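Local coordinates for kelch-like protein 7 (Homo sapiens, PDB 3II7), which serves as the substrate-specific adapter of a CUL3-RBX1 E3 ubiquitin ligase complex, its kelch-repeat domain being the part described here, at residues M136-C141 and G157-N162; V167-E172 and L184-E189; A190-G195 and G207-L212; G214-E219 and P235-T240. All coordinates share one frame; numbering follows the deposited sequence.

Contact 1: M136-C141 and G157-N162; sequences MLTQRC and GSLGNN. With EDO (1,2-ethanediol), chain T.
The flat groups of C141 and S158, their backbone peptides, meet so that each N-H lies in the plane of the carbonyl it reaches. These two bonds make a single antiparallel bridge of the hydrogen-bonded kind in the kelch beta-propeller, where the link from strand 129-133 to strand 144-148 touches the chain that has just left strand 151-155. C141 N donates to S158 O over 3.0 Å, and S158 N returns a bond of 2.8 Å to C141 O. The S158 oxygen is also approached by R140 CA, at 3.4 Å, a CA-H...O contact. The touching parts cross steeply, 104° apart end to end, which fits a single bridge; beyond it side chains make the contact. The leucine branch CD2 of L159 is the main apolar probe: it lies 3.8 Å from Q139 CG, with the two side chains about at right angles, and T138 CG2 comes to 4.1 Å from that same L159 CD2. Q139 CG sits between its own backbone N and carbonyl carbon (chi1 69°), which places this methylene, not the amide end, against the leucine. The guanidinium of R140 turns away to other partners: NH2 forms a salt bridge with E172, and NH1 bonds to the carbonyls of G156 and S170. Its NE adds a weak bond of 3.3 Å to T138 O. At the far end of 136-141, an ethanediol, probably from the crystallisation liquor, places its O2 2.7 Å from M136 O.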
# COMPACT_ATOMS: atom_id res chain seq x y z
N MET A 136 -14.17 2.42 -10.05
CA MET A 136 -14.70 1.97 -8.76
C MET A 136 -16.10 2.48 -8.53
O MET A 136 -16.52 3.52 -9.08
CB MET A 136 -13.81 2.43 -7.59
CG MET A 136 -12.43 1.87 -7.61
SD MET A 136 -11.40 2.39 -6.23
CE MET A 136 -11.28 4.19 -6.49
N LEU A 137 -16.81 1.76 -7.68
CA LEU A 137 -18.18 2.13 -7.28
C LEU A 137 -18.21 3.39 -6.38
O LEU A 137 -19.16 4.18 -6.44
CB LEU A 137 -18.85 0.95 -6.55
CG LEU A 137 -19.06 -0.32 -7.42
CD1 LEU A 137 -19.45 -1.50 -6.59
CD2 LEU A 137 -20.13 -0.06 -8.47
N THR A 138 -17.15 3.57 -5.57
CA THR A 138 -17.01 4.74 -4.68
C THR A 138 -15.64 5.35 -4.88
O THR A 138 -14.62 4.65 -4.87
CB THR A 138 -17.14 4.33 -3.20
OG1 THR A 138 -18.41 3.68 -2.98
CG2 THR A 138 -16.96 5.55 -2.28
N GLN A 139 -15.63 6.66 -5.10
CA GLN A 139 -14.41 7.40 -5.23
C GLN A 139 -13.66 7.36 -3.90
O GLN A 139 -14.28 7.33 -2.83
CB GLN A 139 -14.71 8.85 -5.62
CG GLN A 139 -15.39 9.67 -4.53
CD GLN A 139 -16.23 10.81 -5.07
OE1 GLN A 139 -17.34 10.61 -5.51
NE2 GLN A 139 -15.70 12.03 -5.02
N ARG A 140 -12.34 7.35 -3.97
CA ARG A 140 -11.53 7.26 -2.74
C ARG A 140 -10.06 7.68 -2.92
O ARG A 140 -9.53 7.52 -3.99
CB ARG A 140 -11.59 5.85 -2.13
CG ARG A 140 -11.29 4.75 -3.00
CD ARG A 140 -11.64 3.40 -2.32
NE ARG A 140 -13.01 2.87 -2.56
CZ ARG A 140 -13.76 2.24 -1.65
NH1 ARG A 140 -13.38 2.15 -0.38
NH2 ARG A 140 -14.96 1.77 -1.97
N CYS A 141 -9.50 8.27 -1.87
CA CYS A 141 -8.06 8.59 -1.70
C CYS A 141 -7.56 7.90 -0.44
O CYS A 141 -8.32 7.76 0.51
CB CYS A 141 -7.86 10.09 -1.48
SG CYS A 141 -8.12 11.13 -2.88
N GLY A 157 -10.14 4.42 2.77
CA GLY A 157 -9.81 5.69 2.14
C GLY A 157 -10.78 6.77 2.57
O GLY A 157 -11.62 6.59 3.46
N SER A 158 -10.67 7.94 1.93
CA SER A 158 -11.57 9.04 2.22
C SER A 158 -12.09 9.69 0.97
O SER A 158 -11.56 9.48 -0.13
CB SER A 158 -10.87 10.07 3.08
OG SER A 158 -9.77 10.64 2.39
N LEU A 159 -13.14 10.50 1.14
CA LEU A 159 -13.59 11.43 0.10
C LEU A 159 -13.95 12.75 0.78
O LEU A 159 -14.22 12.77 1.98
CB LEU A 159 -14.77 10.85 -0.68
CG LEU A 159 -15.93 10.20 0.08
CD1 LEU A 159 -16.78 11.19 0.85
CD2 LEU A 159 -16.81 9.46 -0.97
N GLY A 160 -13.91 13.85 0.02
CA GLY A 160 -14.19 15.18 0.55
C GLY A 160 -13.03 15.72 1.36
O GLY A 160 -11.95 15.11 1.41
N ASN A 161 -13.22 16.88 1.98
CA ASN A 161 -12.13 17.48 2.80
C ASN A 161 -12.18 17.07 4.29
O ASN A 161 -13.01 16.24 4.68
CB ASN A 161 -12.08 18.99 2.60
CG ASN A 161 -13.30 19.71 3.15
OD1 ASN A 161 -14.02 19.19 4.00
ND2 ASN A 161 -13.53 20.91 2.66
N ASN A 162 -11.27 17.61 5.11
CA ASN A 162 -11.20 17.28 6.53
C ASN A 162 -12.32 17.89 7.40
O ASN A 162 -12.39 17.60 8.60
CB ASN A 162 -9.84 17.68 7.12
CG ASN A 162 -8.68 16.86 6.55
OD1 ASN A 162 -8.78 15.64 6.41
ND2 ASN A 162 -7.58 17.52 6.22
C1 EDO T . -19.15 6.33 -11.65
O1 EDO T . -18.80 6.78 -12.96
C2 EDO T . -18.28 5.14 -11.24
O2 EDO T . -18.77 4.56 -10.02

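Contact 2: V167-E172 and L184-E189; sequences VLNSCE and LCPMIE. With EDO (1,2-ethanediol), chain L.
M187 N donates to N169 O over 2.8 Å, and L184 N to C171 O over 2.9 Å. The side chain of N169 adds a weak bond, ND2 to M187 O at 3.1 Å, bent to 126°. A water fills the gap between C171 N and L184 O: it accepts from C171 N at 2.9 Å and lies 2.7 Å from L184 O. The segments run roughly antiparallel, 155° apart end to end, as the last two strands of this propeller blade do, and their backbones come closest at S170 and P186. Around these bonds the packing is partly apolar, partly carbon against carbonyl oxygen. N169 lies beside P186, pointing the same way, with ND2 3.7 Å from P186 CB. C171 SG, anti to its own nitrogen (chi1 175°), reaches L184 CD1 at 3.8 Å, while C171 CB rests 3.5 Å from C185 O, an oxygen that W228 holds through its indole N-H. Further out, the E172 carboxylate leaves the contact to pair with R140 and the amides of L137 and T138, and C185 N is held by N226. Main-chain bonds thus dominate the pairing, with N169 the side-chain exception, whose identity probably matters at that end.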
# COMPACT_ATOMS: atom_id res chain seq x y z
N VAL A 167 -14.18 9.47 6.12
CA VAL A 167 -13.38 8.28 5.94
C VAL A 167 -14.34 7.10 5.79
O VAL A 167 -15.38 7.00 6.48
CB VAL A 167 -12.40 8.09 7.11
CG1 VAL A 167 -11.50 6.84 6.90
CG2 VAL A 167 -11.54 9.33 7.27
N LEU A 168 -13.98 6.19 4.89
CA LEU A 168 -14.88 5.13 4.43
C LEU A 168 -14.61 3.78 5.11
O LEU A 168 -13.46 3.47 5.41
CB LEU A 168 -14.69 4.93 2.96
CG LEU A 168 -14.93 6.13 2.06
CD1 LEU A 168 -14.31 5.89 0.64
CD2 LEU A 168 -16.42 6.39 1.94
N ASN A 169 -15.68 2.99 5.35
CA ASN A 169 -15.45 1.60 5.70
C ASN A 169 -15.70 0.66 4.52
O ASN A 169 -15.40 -0.55 4.58
CB ASN A 169 -16.21 1.19 6.95
CG ASN A 169 -17.70 1.22 6.78
OD1 ASN A 169 -18.21 1.75 5.78
ND2 ASN A 169 -18.41 0.67 7.74
N SER A 170 -16.17 1.21 3.40
CA SER A 170 -16.58 0.36 2.31
C SER A 170 -15.43 -0.38 1.63
O SER A 170 -14.26 0.08 1.61
CB SER A 170 -17.35 1.16 1.30
OG SER A 170 -16.54 2.06 0.65
N CYS A 171 -15.78 -1.55 1.12
CA CYS A 171 -14.86 -2.47 0.46
C CYS A 171 -15.49 -2.91 -0.84
O CYS A 171 -16.68 -3.18 -0.88
CB CYS A 171 -14.61 -3.67 1.38
SG CYS A 171 -13.60 -5.02 0.69
N GLU A 172 -14.69 -2.97 -1.91
CA GLU A 172 -15.18 -3.50 -3.17
C GLU A 172 -14.09 -4.29 -3.86
O GLU A 172 -12.89 -4.13 -3.52
CB GLU A 172 -15.73 -2.38 -4.06
CG GLU A 172 -14.82 -1.20 -4.27
CD GLU A 172 -15.47 -0.12 -5.12
OE1 GLU A 172 -15.76 -0.40 -6.30
OE2 GLU A 172 -15.70 1.00 -4.59
N LEU A 184 -18.58 -5.35 -1.41
CA LEU A 184 -18.43 -6.37 -0.41
C LEU A 184 -18.90 -5.86 0.96
O LEU A 184 -19.32 -4.68 1.13
CB LEU A 184 -16.97 -6.82 -0.36
CG LEU A 184 -16.48 -7.47 -1.67
CD1 LEU A 184 -14.99 -7.85 -1.49
CD2 LEU A 184 -17.31 -8.73 -2.10
N CYS A 185 -18.86 -6.75 1.95
CA CYS A 185 -19.12 -6.36 3.32
C CYS A 185 -18.17 -5.23 3.71
O CYS A 185 -16.97 -5.30 3.43
CB CYS A 185 -18.89 -7.56 4.23
SG CYS A 185 -19.30 -7.26 5.96
N PRO A 186 -18.70 -4.17 4.35
CA PRO A 186 -17.83 -3.09 4.79
C PRO A 186 -16.99 -3.48 6.02
O PRO A 186 -17.37 -4.37 6.80
CB PRO A 186 -18.81 -1.98 5.15
CG PRO A 186 -20.03 -2.70 5.56
CD PRO A 186 -20.12 -3.89 4.66
N MET A 187 -15.85 -2.82 6.16
CA MET A 187 -14.99 -3.00 7.33
C MET A 187 -15.76 -2.61 8.59
O MET A 187 -16.75 -1.83 8.53
CB MET A 187 -13.71 -2.14 7.23
CG MET A 187 -12.75 -2.61 6.18
SD MET A 187 -11.24 -1.65 6.19
CE MET A 187 -11.85 0.01 5.77
N ILE A 188 -15.33 -3.17 9.72
CA ILE A 188 -15.89 -2.78 11.02
C ILE A 188 -15.54 -1.31 11.33
O ILE A 188 -16.38 -0.55 11.83
CB ILE A 188 -15.38 -3.70 12.12
CG1 ILE A 188 -15.90 -5.12 11.82
CG2 ILE A 188 -15.79 -3.19 13.50
CD1 ILE A 188 -15.20 -6.21 12.65
N GLU A 189 -14.30 -0.92 11.00
CA GLU A 189 -13.80 0.42 11.24
C GLU A 189 -13.68 1.16 9.91
O GLU A 189 -13.20 0.59 8.93
CB GLU A 189 -12.41 0.35 11.87
CG GLU A 189 -12.39 -0.09 13.28
CD GLU A 189 -12.78 1.00 14.31
OE1 GLU A 189 -13.04 2.15 13.93
OE2 GLU A 189 -12.80 0.68 15.50
C1 EDO L . -15.92 9.44 9.35
O1 EDO L . -14.86 10.25 8.81
C2 EDO L . -15.41 8.10 9.87
O2 EDO L . -14.47 8.28 10.94
O HOH W 1 -18.65 -2.09 1.49

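Contact 3: A190-G195 and G207-L212; sequences ARKNHG and GGQNGL. With EDO (1,2-ethanediol), chain L.
K192 and Q209 pass each other at a slant, K192 CG 3.7 Å from Q209 CG, on a single antiparallel bridge of the kelch propeller that ties the loop before strand 195-199 to the chain after strand 202-206. Beneath them K192 N donates to Q209 O and Q209 N to K192 O, both nearly in line with the C=O. Farther along, Q209 runs beside N193, pointing the same way. Its NE2 donates to N193 OD1 over 2.9 Å, bent to 138°, with the amide planes 47° apart and the acceptor tilted out of the Q209 amide plane. R191 extends to bring NH1 2.9 Å from G207 O, an oxygen within 2° of the guanidinium plane, while NH2 is held by E219 and N217. R191 CB also lies over one face of the H194 ring, 3.5 Å above it and offset toward the rim. N210 works from both ends of its amide: ND2 donates to A190 O at 3.0 Å, nearly in the amide plane, and OD1 accepts from L212 N, forming an Asx turn. A leucine in place of N210 would probably leave A190 O and L212 N without these mates and set the turn free to shift. At G208, where any CB would strike K192 O, CA comes within 3.7 Å of H194 CA.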
# COMPACT_ATOMS: atom_id res chain seq x y z
N ALA A 190 -14.06 2.45 9.88
CA ALA A 190 -13.65 3.30 8.78
C ALA A 190 -12.13 3.50 8.92
O ALA A 190 -11.64 3.66 10.03
CB ALA A 190 -14.39 4.64 8.82
N ARG A 191 -11.39 3.46 7.81
CA ARG A 191 -9.91 3.55 7.84
C ARG A 191 -9.41 4.20 6.59
O ARG A 191 -9.90 3.89 5.50
CB ARG A 191 -9.21 2.17 7.90
CG ARG A 191 -9.66 1.23 8.96
CD ARG A 191 -8.95 -0.10 8.84
NE ARG A 191 -9.53 -1.02 9.81
CZ ARG A 191 -9.09 -1.18 11.06
NH1 ARG A 191 -8.02 -0.54 11.52
NH2 ARG A 191 -9.73 -1.99 11.86
N LYS A 192 -8.42 5.07 6.75
CA LYS A 192 -7.54 5.49 5.67
C LYS A 192 -6.11 5.39 6.19
O LYS A 192 -5.86 5.38 7.38
CB LYS A 192 -7.82 6.90 5.19
CG LYS A 192 -7.51 8.04 6.20
CD LYS A 192 -7.80 9.39 5.57
CE LYS A 192 -7.44 10.54 6.47
NZ LYS A 192 -7.40 11.86 5.72
N ASN A 193 -5.15 5.34 5.27
CA ASN A 193 -3.74 5.20 5.59
C ASN A 193 -3.40 3.95 6.41
O ASN A 193 -2.37 3.90 7.09
CB ASN A 193 -3.19 6.46 6.32
CG ASN A 193 -3.33 7.72 5.50
OD1 ASN A 193 -3.93 8.70 5.95
ND2 ASN A 193 -2.80 7.70 4.28
N HIS A 194 -4.25 2.93 6.28
CA HIS A 194 -4.11 1.65 6.91
C HIS A 194 -3.24 0.74 6.04
O HIS A 194 -3.11 0.94 4.84
CB HIS A 194 -5.48 0.97 7.11
CG HIS A 194 -6.33 0.90 5.87
ND1 HIS A 194 -6.82 2.02 5.25
CD2 HIS A 194 -6.86 -0.15 5.19
CE1 HIS A 194 -7.55 1.68 4.21
NE2 HIS A 194 -7.61 0.37 4.15
N GLY A 195 -2.69 -0.27 6.66
CA GLY A 195 -2.06 -1.35 5.93
C GLY A 195 -3.13 -2.27 5.40
O GLY A 195 -4.22 -2.37 5.98
N GLY A 207 -4.57 -0.88 11.34
CA GLY A 207 -4.45 0.47 11.82
C GLY A 207 -5.01 1.50 10.87
O GLY A 207 -6.10 1.32 10.30
N GLY A 208 -4.24 2.57 10.71
CA GLY A 208 -4.63 3.74 9.96
C GLY A 208 -5.29 4.77 10.87
O GLY A 208 -4.94 4.88 12.04
N GLN A 209 -6.21 5.52 10.30
CA GLN A 209 -6.92 6.59 11.01
C GLN A 209 -8.29 6.83 10.41
O GLN A 209 -8.58 6.44 9.30
CB GLN A 209 -6.13 7.90 10.95
CG GLN A 209 -5.95 8.44 9.58
CD GLN A 209 -5.19 9.73 9.53
OE1 GLN A 209 -5.43 10.66 10.34
NE2 GLN A 209 -4.22 9.80 8.62
N ASN A 210 -9.14 7.49 11.18
CA ASN A 210 -10.40 7.97 10.62
C ASN A 210 -10.74 9.33 11.15
O ASN A 210 -9.87 10.03 11.66
CB ASN A 210 -11.51 6.94 10.81
CG ASN A 210 -11.76 6.60 12.23
OD1 ASN A 210 -11.64 7.43 13.14
ND2 ASN A 210 -12.13 5.33 12.46
N GLY A 211 -11.99 9.76 10.99
CA GLY A 211 -12.38 11.09 11.38
C GLY A 211 -12.25 11.36 12.86
O GLY A 211 -12.20 12.52 13.28
N LEU A 212 -12.20 10.31 13.66
CA LEU A 212 -12.15 10.44 15.09
C LEU A 212 -10.74 10.20 15.68
O LEU A 212 -10.54 10.30 16.87
CB LEU A 212 -13.22 9.52 15.71
CG LEU A 212 -14.65 10.17 15.60
CD1 LEU A 212 -14.86 10.95 14.33
CD2 LEU A 212 -15.78 9.19 15.76
C1 EDO L . -15.92 9.44 9.35
O1 EDO L . -14.86 10.25 8.81
C2 EDO L . -15.41 8.10 9.87
O2 EDO L . -14.47 8.28 10.94

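Contact 4: G214-E219 and P235-T240; sequences GLDNVE and PWKGVT. With EDO (1,2-ethanediol), chain J; EDO (1,2-ethanediol), chain K; EDO (1,2-ethanediol), chain I.
L215 N and G238 O make the one direct hydrogen bond here, a weak one of 3.1 Å bent to 134°, inside the fifth kelch repeat of the propeller. G214 CA also comes 3.1 Å from G238 O, closeness that a side chain on G214 would block. Next to this, K237 lies slantwise over D216 with CB 3.8 Å from D216 CB. With CG anti to its backbone N (chi1 -173°) and the rest extended, K237 carries CE to 3.4 Å from G214 O. The charges themselves stay apart, K237 NZ being 4.6 Å from D216 OD1, so any attraction is probably modest. A water bridges the segments: it accepts from G238 N at 2.9 Å and lies 2.6 Å from L215 O and close to W236 O. G238 N stands 3.7 Å above one face of the W236 ring, toward its rim. Farther out, T240 OG1 bonds to F256 N and V239 pairs with F256 through the backbone, anchoring 235-240 to the next repeat. A valine in place of T240 would remove that hydroxyl and is likely to leave F256 N without this acceptor. The carbonyl oxygen of T240 itself lies in plane at the edge of the W236 ring.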
# COMPACT_ATOMS: atom_id res chain seq x y z
N GLY A 214 -6.57 8.25 15.32
CA GLY A 214 -5.77 7.09 14.91
C GLY A 214 -6.34 5.79 15.40
O GLY A 214 -7.26 5.79 16.23
N LEU A 215 -5.81 4.69 14.88
CA LEU A 215 -6.34 3.36 15.18
C LEU A 215 -5.20 2.39 15.51
O LEU A 215 -4.28 2.25 14.72
CB LEU A 215 -7.10 2.81 13.99
CG LEU A 215 -8.34 3.56 13.55
CD1 LEU A 215 -8.83 3.08 12.18
CD2 LEU A 215 -9.46 3.38 14.59
N ASP A 216 -5.32 1.71 16.66
CA ASP A 216 -4.43 0.60 16.96
C ASP A 216 -5.02 -0.71 16.51
O ASP A 216 -4.31 -1.70 16.48
CB ASP A 216 -4.02 0.54 18.45
CG ASP A 216 -5.20 0.30 19.40
OD1 ASP A 216 -6.36 0.50 19.02
OD2 ASP A 216 -4.94 -0.08 20.54
N ASN A 217 -6.29 -0.71 16.13
CA ASN A 217 -6.96 -1.98 15.92
C ASN A 217 -6.78 -2.55 14.51
O ASN A 217 -6.28 -1.88 13.56
CB ASN A 217 -8.42 -1.97 16.42
CG ASN A 217 -9.33 -1.04 15.64
OD1 ASN A 217 -9.16 -0.80 14.47
ND2 ASN A 217 -10.37 -0.55 16.33
N VAL A 218 -7.13 -3.81 14.40
CA VAL A 218 -6.78 -4.64 13.27
C VAL A 218 -7.94 -5.56 12.98
O VAL A 218 -8.51 -6.14 13.89
CB VAL A 218 -5.50 -5.47 13.55
CG1 VAL A 218 -5.12 -6.39 12.34
CG2 VAL A 218 -4.32 -4.54 13.93
N GLU A 219 -8.28 -5.70 11.72
CA GLU A 219 -9.36 -6.60 11.35
C GLU A 219 -8.99 -7.32 10.08
O GLU A 219 -8.10 -6.88 9.34
CB GLU A 219 -10.68 -5.84 11.18
CG GLU A 219 -10.68 -4.72 10.11
CD GLU A 219 -11.98 -3.98 10.08
OE1 GLU A 219 -13.00 -4.60 9.69
OE2 GLU A 219 -12.03 -2.78 10.48
N PRO A 235 0.36 -3.02 19.40
CA PRO A 235 0.82 -2.36 20.66
C PRO A 235 1.06 -0.83 20.55
O PRO A 235 1.46 -0.20 21.55
CB PRO A 235 2.11 -3.10 21.00
CG PRO A 235 2.56 -3.70 19.77
CD PRO A 235 1.37 -3.94 18.87
N TRP A 236 0.78 -0.25 19.38
CA TRP A 236 1.10 1.13 19.07
C TRP A 236 -0.14 1.73 18.42
O TRP A 236 -0.73 1.10 17.53
CB TRP A 236 2.25 1.15 18.08
CG TRP A 236 2.68 2.51 17.56
CD1 TRP A 236 3.52 3.43 18.18
CD2 TRP A 236 2.37 3.06 16.29
NE1 TRP A 236 3.70 4.51 17.38
CE2 TRP A 236 3.01 4.32 16.21
CE3 TRP A 236 1.58 2.63 15.21
CZ2 TRP A 236 2.90 5.14 15.09
CZ3 TRP A 236 1.48 3.46 14.09
CH2 TRP A 236 2.14 4.69 14.06
N LYS A 237 -0.49 2.93 18.82
CA LYS A 237 -1.66 3.64 18.24
C LYS A 237 -1.19 4.92 17.58
O LYS A 237 -0.79 5.85 18.26
CB LYS A 237 -2.65 3.97 19.34
CG LYS A 237 -3.95 4.53 18.85
CD LYS A 237 -5.06 4.40 19.88
CE LYS A 237 -6.36 4.87 19.34
NZ LYS A 237 -7.45 4.79 20.40
N GLY A 238 -1.24 4.93 16.25
CA GLY A 238 -0.87 6.09 15.47
C GLY A 238 -1.89 6.33 14.37
O GLY A 238 -3.00 5.80 14.42
N VAL A 239 -1.50 7.09 13.35
CA VAL A 239 -2.45 7.49 12.29
C VAL A 239 -2.11 6.94 10.90
O VAL A 239 -2.98 6.91 10.02
CB VAL A 239 -2.62 9.03 12.24
CG1 VAL A 239 -3.30 9.54 13.55
CG2 VAL A 239 -1.27 9.77 11.97
N THR A 240 -0.86 6.53 10.67
CA THR A 240 -0.50 5.86 9.42
C THR A 240 0.37 4.65 9.71
O THR A 240 1.10 4.61 10.72
CB THR A 240 0.18 6.81 8.41
OG1 THR A 240 1.55 7.01 8.80
CG2 THR A 240 -0.55 8.15 8.31
C1 EDO J . 1.92 4.67 21.40
O1 EDO J . 0.73 3.90 21.30
C2 EDO J . 1.86 5.79 20.40
O2 EDO J . 0.69 6.59 20.60
C1 EDO K . -3.06 8.70 17.36
O1 EDO K . -2.69 10.06 17.07
C2 EDO K . -4.35 8.63 18.16
O2 EDO K . -5.33 9.48 17.55
C1 EDO I . 3.12 10.77 6.81
O1 EDO I . 4.41 10.75 7.41
C2 EDO I . 2.33 9.55 7.25
O2 EDO I . 2.90 8.30 6.75
O HOH W 2 -9.58 5.01 18.67
O HOH W 3 -1.70 2.40 14.95

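The four contacts follow one another along the chain, each closing before the next opens, and together run through kelch repeats 3 to 5 of the six-bladed propeller. Centres step by 12 Å from contact 1 to contact 2, 11 Å to contact 3 and 8 Å to contact 4; contacts 1 and 4, 20 Å apart, do not touch. Each neighbouring pair meets directly. G157 of contact 1 bonds to L168 of contact 2 and R191 of contact 3, while E219 of contact 4 takes both R191 and the I188 amide of contact 2. Strands 171-175 and 218-222 lie in neighbouring four-stranded blades, which these loops link by direct hydrogen bonds and the R191–E219 salt bridge.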